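Local atomic coordinates of protein-tyrosine-phosphatase (Shewanella sp., PDB entry 2Z72), a protein that is a cold-active protein tyrosine phosphatase of the calcineurin-like phosphoesterase family that binds two zinc ions and probably hydrolyses phosphotyrosine esters. Residues A23-D28 with K32-E37. Residues are numbered along the deposited sequence; the frame is centred on the assembly and turned at random.
Sequences AYWICD and KTTSIE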
# COMPACT_ATOMS: atom_id res chain seq x y z
N ALA A 23 -22.66 -6.45 -2.80
CA ALA A 23 -22.10 -5.20 -2.36
C ALA A 23 -22.99 -4.54 -1.29
O ALA A 23 -24.22 -4.42 -1.48
CB ALA A 23 -21.91 -4.25 -3.53
N TYR A 24 -22.35 -4.08 -0.23
CA TYR A 24 -22.95 -3.33 0.84
C TYR A 24 -22.53 -1.86 0.71
O TYR A 24 -21.32 -1.58 0.63
CB TYR A 24 -22.54 -3.86 2.20
CG TYR A 24 -23.00 -5.25 2.50
CD1 TYR A 24 -22.18 -6.36 2.40
CD2 TYR A 24 -24.26 -5.53 2.87
CE1 TYR A 24 -22.65 -7.62 2.69
CE2 TYR A 24 -24.73 -6.81 3.14
CZ TYR A 24 -23.93 -7.85 3.05
OH TYR A 24 -24.37 -9.10 3.31
N TRP A 25 -23.49 -0.96 0.73
CA TRP A 25 -23.29 0.46 0.54
C TRP A 25 -23.88 1.20 1.70
O TRP A 25 -25.04 0.91 2.11
CB TRP A 25 -23.96 0.97 -0.72
CG TRP A 25 -23.69 0.18 -1.96
CD1 TRP A 25 -24.31 -0.98 -2.34
CD2 TRP A 25 -22.76 0.44 -3.00
NE1 TRP A 25 -23.83 -1.43 -3.51
CE2 TRP A 25 -22.86 -0.59 -3.98
CE3 TRP A 25 -21.83 1.47 -3.23
CZ2 TRP A 25 -22.07 -0.61 -5.13
CZ3 TRP A 25 -21.05 1.44 -4.39
CH2 TRP A 25 -21.17 0.39 -5.34
N ILE A 26 -23.14 2.15 2.27
CA ILE A 26 -23.71 3.10 3.22
C ILE A 26 -24.10 4.35 2.45
O ILE A 26 -23.24 5.02 1.89
CB ILE A 26 -22.73 3.46 4.34
CG1 ILE A 26 -22.16 2.25 5.00
CG2 ILE A 26 -23.43 4.37 5.35
CD1 ILE A 26 -23.18 1.19 5.43
N CYS A 27 -25.41 4.60 2.37
CA CYS A 27 -25.94 5.73 1.60
C CYS A 27 -26.80 6.57 2.53
O CYS A 27 -27.87 6.13 2.95
CB CYS A 27 -26.75 5.20 0.42
SG CYS A 27 -25.93 3.99 -0.59
N ASP A 28 -26.35 7.74 2.93
CA ASP A 28 -27.11 8.62 3.84
C ASP A 28 -27.42 7.90 5.13
O ASP A 28 -28.57 7.98 5.62
CB ASP A 28 -28.39 9.09 3.18
CG ASP A 28 -28.95 10.42 3.64
OD1 ASP A 28 -28.32 11.22 4.35
OD2 ASP A 28 -30.10 10.62 3.20
N LYS A 32 -27.69 -0.09 1.92
CA LYS A 32 -28.21 -0.65 0.68
C LYS A 32 -27.35 -1.86 0.33
O LYS A 32 -26.14 -1.81 0.44
CB LYS A 32 -28.30 0.35 -0.45
CG LYS A 32 -29.32 1.50 -0.31
CD LYS A 32 -29.52 2.27 -1.60
CE LYS A 32 -30.56 3.39 -1.63
NZ LYS A 32 -30.87 3.88 -3.03
N THR A 33 -27.99 -2.94 -0.07
CA THR A 33 -27.30 -4.18 -0.45
C THR A 33 -27.71 -4.52 -1.83
O THR A 33 -28.89 -4.60 -2.16
CB THR A 33 -27.71 -5.31 0.52
OG1 THR A 33 -27.43 -4.86 1.84
CG2 THR A 33 -26.97 -6.58 0.18
N THR A 34 -26.72 -4.75 -2.74
CA THR A 34 -26.96 -5.06 -4.11
C THR A 34 -26.27 -6.38 -4.49
O THR A 34 -25.28 -6.78 -3.92
CB THR A 34 -26.52 -3.95 -5.06
OG1 THR A 34 -25.09 -3.77 -4.93
CG2 THR A 34 -27.23 -2.64 -4.74
N SER A 35 -26.91 -7.04 -5.46
CA SER A 35 -26.39 -8.24 -6.06
C SER A 35 -25.58 -7.86 -7.30
O SER A 35 -26.11 -7.13 -8.14
CB SER A 35 -27.52 -9.18 -6.47
OG SER A 35 -28.28 -9.55 -5.34
N ILE A 36 -24.33 -8.31 -7.39
CA ILE A 36 -23.50 -7.87 -8.50
C ILE A 36 -23.68 -8.75 -9.74
O ILE A 36 -23.53 -9.98 -9.62
CB ILE A 36 -22.02 -7.84 -8.07
CG1 ILE A 36 -21.80 -6.81 -6.95
CG2 ILE A 36 -21.07 -7.62 -9.23
CD1 ILE A 36 -20.59 -6.98 -6.11
N GLU A 37 -24.02 -8.08 -10.85
CA GLU A 37 -24.32 -8.67 -12.15
C GLU A 37 -23.10 -8.42 -13.07
O GLU A 37 -22.61 -7.24 -13.20
CB GLU A 37 -25.58 -8.11 -12.80
CG GLU A 37 -26.74 -7.63 -11.95
CD GLU A 37 -27.69 -8.78 -11.72
OE1 GLU A 37 -28.71 -8.63 -11.03
OE2 GLU A 37 -27.26 -9.83 -12.27
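Trp25 turns its CG beside its own backbone N (chi1 -50°), and Thr34 sets OG1 between its backbone N and carbonyl carbon (chi1 62°); these two torsions bring indole and hydroxyl together on one face of the sheet. Trp25 NE1 donates to Thr34 OG1 at 3.0 Å, and an N-H...O angle of 169° with the oxygen almost in the ring plane shows a straight edge-on bond. This is a diagonal link, since Trp25 pairs in register with Lys32, whose backbone O lies 3.4 Å from Trp25 CD1 at the same ring edge. The register rests on two antiparallel hydrogen-bonded pairs: Ala23 with Thr34, where Thr34 N reaches Ala23 O at 2.8 Å, and Trp25 with Lys32, whose N reaches Trp25 O at 2.8 Å. Between them Tyr24 and Thr33 form a non-hydrogen-bonded pair whose side chains lie side by side on the other face, with Thr33 OG1 3.4 Å from Tyr24 CD2. Ala23 CB meets Ile36 CD1 at 4.0 Å. A phenylalanine in place of Trp25 would probably leave Thr34 OG1 without its indole donor and the hydroxyl freer to turn. In the conformer given, Lys32 runs extended past Cys27 and hydrogen-bonds Glu45 O through NZ, while Cys27 is disulfide-bonded to Cys47. Antiparallel pairing of strands 22-27 and 30-35 across a short turn makes a beta hairpin, here within a three-stranded antiparallel sheet completed by strand 8-14.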